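Long-range contact in tail fiber protein (Acinetobacter phage AM24, PDB 5W5P), which probably recognises, and may degrade, the capsular polysaccharide of its Acinetobacter baumannii host as the trimeric tailspike of the phage: residues A[328-339]-A[364-375]. Sequence-based numbering, arbitrary orientation.
Sequences VYAGTFIGNYFE and SSGVTFIGNQFG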
ATOM      1  N   VAL A 328      -8.458  14.024  10.758  1.00 34.62           N
ATOM      2  CA  VAL A 328      -8.282  12.712  10.143  1.00 35.12           C
ATOM      3  C   VAL A 328      -7.676  11.772  11.174  1.00 40.57           C
ATOM      4  O   VAL A 328      -6.602  12.053  11.718  1.00 47.55           O
ATOM      5  CB  VAL A 328      -7.387  12.781   8.894  1.00 37.12           C
ATOM      6  CG1 VAL A 328      -7.152  11.372   8.312  1.00 36.78           C
ATOM      7  CG2 VAL A 328      -7.984  13.715   7.845  1.00 35.99           C
ATOM      8  N   TYR A 329      -8.356  10.656  11.437  1.00 37.82           N
ATOM      9  CA  TYR A 329      -7.800   9.560  12.223  1.00 35.93           C
ATOM     10  C   TYR A 329      -7.459   8.413  11.278  1.00 39.05           C
ATOM     11  O   TYR A 329      -8.262   8.071  10.401  1.00 39.08           O
ATOM     12  CB  TYR A 329      -8.780   9.071  13.293  1.00 36.48           C
ATOM     13  CG  TYR A 329      -9.176  10.095  14.333  1.00 39.00           C
ATOM     14  CD1 TYR A 329      -8.521  11.314  14.430  1.00 41.46           C
ATOM     15  CD2 TYR A 329     -10.213   9.839  15.216  1.00 40.43           C
ATOM     16  CE1 TYR A 329      -8.887  12.251  15.379  1.00 40.42           C
ATOM     17  CE2 TYR A 329     -10.588  10.770  16.172  1.00 43.26           C
ATOM     18  CZ  TYR A 329      -9.921  11.975  16.247  1.00 42.66           C
ATOM     19  OH  TYR A 329     -10.292  12.908  17.189  1.00 43.46           O
ATOM     20  N   ALA A 330      -6.269   7.831  11.453  1.00 38.32           N
ATOM     21  CA  ALA A 330      -5.804   6.704  10.647  1.00 38.71           C
ATOM     22  C   ALA A 330      -5.823   7.045   9.153  1.00 40.54           C
ATOM     23  O   ALA A 330      -6.526   6.428   8.350  1.00 39.35           O
ATOM     24  CB  ALA A 330      -6.627   5.445  10.940  1.00 34.15           C
ATOM     25  N   GLY A 331      -5.032   8.051   8.791  1.00 40.68           N
ATOM     26  CA  GLY A 331      -4.852   8.436   7.401  1.00 36.32           C
ATOM     27  C   GLY A 331      -3.527   7.926   6.866  1.00 35.64           C
ATOM     28  O   GLY A 331      -2.531   7.874   7.589  1.00 33.23           O
ATOM     29  N   THR A 332      -3.529   7.542   5.588  1.00 32.19           N
ATOM     30  CA  THR A 332      -2.322   7.099   4.905  1.00 35.26           C
ATOM     31  C   THR A 332      -2.281   7.700   3.507  1.00 36.73           C
ATOM     32  O   THR A 332      -3.304   7.769   2.823  1.00 41.95           O
ATOM     33  CB  THR A 332      -2.246   5.561   4.831  1.00 37.14           C
ATOM     34  OG1 THR A 332      -3.545   5.022   4.564  1.00 35.74           O
ATOM     35  CG2 THR A 332      -1.713   4.977   6.144  1.00 39.71           C
ATOM     36  N   PHE A 333      -1.096   8.155   3.097  1.00 36.68           N
ATOM     37  CA  PHE A 333      -0.867   8.712   1.760  1.00 35.03           C
ATOM     38  C   PHE A 333       0.465   8.153   1.261  1.00 37.42           C
ATOM     39  O   PHE A 333       1.526   8.685   1.600  1.00 39.25           O
ATOM     40  CB  PHE A 333      -0.848  10.237   1.774  1.00 31.97           C
ATOM     41  CG  PHE A 333      -2.116  10.865   2.296  1.00 38.95           C
ATOM     42  CD1 PHE A 333      -2.349  10.950   3.662  1.00 37.40           C
ATOM     43  CD2 PHE A 333      -3.061  11.393   1.426  1.00 37.25           C
ATOM     44  CE1 PHE A 333      -3.496  11.526   4.154  1.00 32.09           C
ATOM     45  CE2 PHE A 333      -4.216  11.975   1.916  1.00 36.95           C
ATOM     46  CZ  PHE A 333      -4.432  12.039   3.288  1.00 36.32           C
ATOM     47  N   ILE A 334       0.406   7.101   0.445  1.00 36.67           N
ATOM     48  CA  ILE A 334       1.579   6.320   0.069  1.00 32.50           C
ATOM     49  C   ILE A 334       1.788   6.431  -1.436  1.00 41.09           C
ATOM     50  O   ILE A 334       0.948   5.982  -2.227  1.00 43.78           O
ATOM     51  CB  ILE A 334       1.452   4.851   0.496  1.00 32.68           C
ATOM     52  CG1 ILE A 334       1.001   4.755   1.960  1.00 35.67           C
ATOM     53  CG2 ILE A 334       2.756   4.092   0.219  1.00 33.17           C
ATOM     54  CD1 ILE A 334       1.013   3.346   2.521  1.00 32.98           C
ATOM     55  N   GLY A 335       2.912   7.021  -1.835  1.00 36.61           N
ATOM     56  CA  GLY A 335       3.371   6.905  -3.204  1.00 35.33           C
ATOM     57  C   GLY A 335       2.635   7.735  -4.227  1.00 34.41           C
ATOM     58  O   GLY A 335       2.618   7.374  -5.404  1.00 34.85           O
ATOM     59  N   ASN A 336       2.020   8.840  -3.819  1.00 37.40           N
ATOM     60  CA  ASN A 336       1.357   9.696  -4.790  1.00 37.39           C
ATOM     61  C   ASN A 336       2.379  10.408  -5.671  1.00 37.53           C
ATOM     62  O   ASN A 336       3.551  10.564  -5.318  1.00 39.28           O
ATOM     63  CB  ASN A 336       0.462  10.715  -4.090  1.00 38.15           C
ATOM     64  CG  ASN A 336      -0.784  10.085  -3.517  1.00 39.02           C
ATOM     65  OD1 ASN A 336      -1.582   9.490  -4.247  1.00 39.07           O
ATOM     66  ND2 ASN A 336      -0.948  10.182  -2.199  1.00 36.61           N
ATOM     67  N   TYR A 337       1.912  10.833  -6.842  1.00 35.08           N
ATOM     68  CA  TYR A 337       2.723  11.532  -7.832  1.00 35.96           C
ATOM     69  C   TYR A 337       2.091  12.901  -8.053  1.00 38.36           C
ATOM     70  O   TYR A 337       1.035  13.009  -8.688  1.00 39.11           O
ATOM     71  CB  TYR A 337       2.798  10.719  -9.129  1.00 37.84           C
ATOM     72  CG  TYR A 337       3.584  11.335 -10.274  1.00 42.03           C
ATOM     73  CD1 TYR A 337       3.040  12.353 -11.049  1.00 42.53           C
ATOM     74  CD2 TYR A 337       4.848  10.862 -10.612  1.00 40.97           C
ATOM     75  CE1 TYR A 337       3.739  12.904 -12.099  1.00 42.06           C
ATOM     76  CE2 TYR A 337       5.556  11.407 -11.670  1.00 39.78           C
ATOM     77  CZ  TYR A 337       4.995  12.427 -12.411  1.00 43.60           C
ATOM     78  OH  TYR A 337       5.689  12.977 -13.466  1.00 38.21           O
ATOM     79  N   PHE A 338       2.726  13.937  -7.513  1.00 38.96           N
ATOM     80  CA  PHE A 338       2.309  15.315  -7.713  1.00 35.06           C
ATOM     81  C   PHE A 338       3.312  16.023  -8.613  1.00 43.91           C
ATOM     82  O   PHE A 338       4.526  15.891  -8.423  1.00 46.47           O
ATOM     83  CB  PHE A 338       2.193  16.054  -6.382  1.00 34.82           C
ATOM     84  CG  PHE A 338       1.251  15.415  -5.410  1.00 34.13           C
ATOM     85  CD1 PHE A 338      -0.117  15.615  -5.520  1.00 36.11           C
ATOM     86  CD2 PHE A 338       1.730  14.630  -4.371  1.00 33.75           C
ATOM     87  CE1 PHE A 338      -0.994  15.034  -4.617  1.00 33.44           C
ATOM     88  CE2 PHE A 338       0.862  14.048  -3.462  1.00 33.23           C
ATOM     89  CZ  PHE A 338      -0.502  14.248  -3.585  1.00 34.72           C
ATOM     90  N   GLU A 339       2.801  16.773  -9.591  1.00 39.31           N
ATOM     91  CA  GLU A 339       3.661  17.460 -10.553  1.00 42.04           C
ATOM     92  C   GLU A 339       2.981  18.730 -11.041  1.00 45.85           C
ATOM     93  O   GLU A 339       1.918  18.660 -11.665  1.00 47.25           O
ATOM     94  CB  GLU A 339       3.993  16.548 -11.736  1.00 43.55           C
ATOM     95  CG  GLU A 339       4.926  17.177 -12.758  1.00 46.06           C
ATOM     96  CD  GLU A 339       6.247  17.614 -12.149  1.00 51.24           C
ATOM     97  OE1 GLU A 339       6.815  16.849 -11.340  1.00 53.63           O
ATOM     98  OE2 GLU A 339       6.722  18.720 -12.480  1.00 56.55           O
ATOM     99  N   SER A 364      -5.965  16.304  13.898  1.00 38.10           N
ATOM    100  CA  SER A 364      -5.808  14.971  13.339  1.00 36.45           C
ATOM    101  C   SER A 364      -5.014  14.091  14.300  1.00 40.75           C
ATOM    102  O   SER A 364      -4.389  14.567  15.253  1.00 40.29           O
ATOM    103  CB  SER A 364      -5.124  15.034  11.977  1.00 34.73           C
ATOM    104  OG  SER A 364      -5.962  15.653  11.015  1.00 38.21           O
ATOM    105  N   SER A 365      -5.045  12.780  14.045  1.00 43.57           N
ATOM    106  CA  SER A 365      -4.399  11.834  14.955  1.00 42.10           C
ATOM    107  C   SER A 365      -4.096  10.543  14.207  1.00 38.27           C
ATOM    108  O   SER A 365      -5.010   9.763  13.931  1.00 39.22           O
ATOM    109  CB  SER A 365      -5.280  11.568  16.172  1.00 42.63           C
ATOM    110  OG  SER A 365      -4.560  10.868  17.166  1.00 36.61           O
ATOM    111  N   GLY A 366      -2.819  10.313  13.910  1.00 36.71           N
ATOM    112  CA  GLY A 366      -2.407   9.109  13.215  1.00 35.36           C
ATOM    113  C   GLY A 366      -2.480   9.231  11.707  1.00 37.52           C
ATOM    114  O   GLY A 366      -3.404   8.705  11.083  1.00 38.20           O
ATOM    115  N   VAL A 367      -1.517   9.936  11.112  1.00 37.57           N
ATOM    116  CA  VAL A 367      -1.448  10.148   9.669  1.00 38.49           C
ATOM    117  C   VAL A 367      -0.011   9.920   9.223  1.00 40.06           C
ATOM    118  O   VAL A 367       0.925  10.444   9.839  1.00 44.28           O
ATOM    119  CB  VAL A 367      -1.919  11.565   9.267  1.00 38.42           C
ATOM    120  CG1 VAL A 367      -2.019  11.689   7.751  1.00 32.76           C
ATOM    121  CG2 VAL A 367      -3.248  11.904   9.922  1.00 33.37           C
ATOM    122  N   THR A 368       0.170   9.141   8.155  1.00 34.86           N
ATOM    123  CA  THR A 368       1.503   8.772   7.692  1.00 35.97           C
ATOM    124  C   THR A 368       1.634   9.031   6.200  1.00 40.58           C
ATOM    125  O   THR A 368       0.798   8.575   5.412  1.00 42.32           O
ATOM    126  CB  THR A 368       1.802   7.300   7.994  1.00 33.78           C
ATOM    127  OG1 THR A 368       1.460   7.014   9.356  1.00 35.78           O
ATOM    128  CG2 THR A 368       3.279   7.000   7.777  1.00 33.50           C
ATOM    129  N   PHE A 369       2.691   9.750   5.818  1.00 41.82           N
ATOM    130  CA  PHE A 369       3.025  10.031   4.423  1.00 36.65           C
ATOM    131  C   PHE A 369       4.294   9.275   4.061  1.00 35.44           C
ATOM    132  O   PHE A 369       5.352   9.529   4.641  1.00 36.76           O
ATOM    133  CB  PHE A 369       3.228  11.528   4.196  1.00 35.07           C
ATOM    134  CG  PHE A 369       2.002  12.347   4.439  1.00 35.98           C
ATOM    135  CD1 PHE A 369       1.666  12.751   5.722  1.00 33.83           C
ATOM    136  CD2 PHE A 369       1.180  12.714   3.383  1.00 40.78           C
ATOM    137  CE1 PHE A 369       0.535  13.508   5.950  1.00 37.31           C
ATOM    138  CE2 PHE A 369       0.044  13.476   3.603  1.00 43.90           C
ATOM    139  CZ  PHE A 369      -0.278  13.874   4.888  1.00 41.27           C
ATOM    140  N   ILE A 370       4.195   8.360   3.098  1.00 35.31           N
ATOM    141  CA  ILE A 370       5.316   7.519   2.693  1.00 36.06           C
ATOM    142  C   ILE A 370       5.492   7.626   1.185  1.00 38.40           C
ATOM    143  O   ILE A 370       4.552   7.363   0.428  1.00 38.09           O
ATOM    144  CB  ILE A 370       5.108   6.051   3.104  1.00 38.59           C
ATOM    145  CG1 ILE A 370       4.834   5.951   4.608  1.00 38.03           C
ATOM    146  CG2 ILE A 370       6.319   5.213   2.713  1.00 34.08           C
ATOM    147  CD1 ILE A 370       4.410   4.584   5.053  1.00 37.22           C
ATOM    148  N   GLY A 371       6.688   8.023   0.754  1.00 38.45           N
ATOM    149  CA  GLY A 371       7.086   7.866  -0.635  1.00 38.33           C
ATOM    150  C   GLY A 371       6.352   8.708  -1.655  1.00 37.65           C
ATOM    151  O   GLY A 371       6.252   8.307  -2.818  1.00 37.42           O
ATOM    152  N   ASN A 372       5.841   9.868  -1.261  1.00 39.93           N
ATOM    153  CA  ASN A 372       5.213  10.781  -2.204  1.00 38.35           C
ATOM    154  C   ASN A 372       6.263  11.659  -2.874  1.00 40.79           C
ATOM    155  O   ASN A 372       7.311  11.955  -2.295  1.00 46.28           O
ATOM    156  CB  ASN A 372       4.182  11.663  -1.497  1.00 35.21           C
ATOM    157  CG  ASN A 372       3.111  10.856  -0.799  1.00 34.15           C
ATOM    158  OD1 ASN A 372       2.137  10.439  -1.421  1.00 34.41           O
ATOM    159  ND2 ASN A 372       3.288  10.624   0.496  1.00 34.17           N
ATOM    160  N   GLN A 373       5.980  12.067  -4.107  1.00 39.14           N
ATOM    161  CA  GLN A 373       6.760  13.100  -4.778  1.00 39.75           C
ATOM    162  C   GLN A 373       5.916  14.359  -4.864  1.00 38.50           C
ATOM    163  O   GLN A 373       4.869  14.365  -5.518  1.00 39.06           O
ATOM    164  CB  GLN A 373       7.209  12.681  -6.175  1.00 40.11           C
ATOM    165  CG  GLN A 373       7.821  13.829  -6.962  1.00 39.73           C
ATOM    166  CD  GLN A 373       8.035  13.496  -8.427  1.00 42.68           C
ATOM    167  OE1 GLN A 373       7.203  13.822  -9.277  1.00 44.01           O
ATOM    168  NE2 GLN A 373       9.161  12.866  -8.733  1.00 39.44           N
ATOM    169  N   PHE A 374       6.371  15.413  -4.199  1.00 36.75           N
ATOM    170  CA  PHE A 374       5.706  16.709  -4.250  1.00 39.57           C
ATOM    171  C   PHE A 374       6.451  17.618  -5.227  1.00 44.68           C
ATOM    172  O   PHE A 374       7.201  18.518  -4.845  1.00 36.64           O
ATOM    173  CB  PHE A 374       5.640  17.324  -2.858  1.00 35.16           C
ATOM    174  CG  PHE A 374       4.948  16.468  -1.835  1.00 34.49           C
ATOM    175  CD1 PHE A 374       3.569  16.342  -1.832  1.00 34.11           C
ATOM    176  CD2 PHE A 374       5.680  15.815  -0.852  1.00 43.03           C
ATOM    177  CE1 PHE A 374       2.927  15.565  -0.875  1.00 38.57           C
ATOM    178  CE2 PHE A 374       5.048  15.033   0.109  1.00 43.04           C
ATOM    179  CZ  PHE A 374       3.668  14.907   0.096  1.00 39.40           C
ATOM    180  N   GLY A 375       6.235  17.352  -6.517  1.00 42.50           N
ATOM    181  CA  GLY A 375       6.851  18.145  -7.564  1.00 38.38           C
ATOM    182  C   GLY A 375       6.125  19.457  -7.784  1.00 42.86           C
ATOM    183  O   GLY A 375       5.037  19.483  -8.365  1.00 43.17           O
TER
HETATM  184  O   HOH W   1      -1.047   6.695   9.699  1.00 35.54           O
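Ser-364 opens the second segment by accepting the backbone N-H of Val-328 on its OG, 3.0 Å from Val-328 N; the same OG is also bonded to Gly-356 O. From here the two segments run as neighbouring rungs of a right-handed parallel beta-helix, the usual body of phage tailspikes, in matched register. Ser-365 lays its CB against the Tyr-329 ring, which stacks on Trp-412 of a neighbouring subunit. Val-367 sets CG1 at the edge of the Phe-333 ring, 3.9 Å from CE1. Next to it, Thr-368 OG1 gives its proton to a water that in turn donates to Gly-331 O. Phe-369 and Phe-333 share one side-chain geometry (chi1 -63° and -59°), which leaves their rings nearly parallel with little overlap, centroids 4.8 Å apart; Phe-369 also stacks on Phe-408. Ile-370 lies on the other face with Ile-334 and packs on Thr-332 of a second subunit. At Gly-371 and Gly-335, both with positive phi, the strands jog together. Asn-372 spans this break with both ends of its amide: OD1 takes the N-H of Asn-336 (N to OD1 2.9 Å), while ND2, also bonded to Asn-411, gives to Phe-333 O at 2.8 Å, reaching it from the carbonyl face opposite Ile-370 N (3.1 Å). Phe-374 lies beside Phe-338 in the same way, planes 8° apart and barely overlapping, with Phe-338 CD2 3.6 Å from Phe-374 CD1.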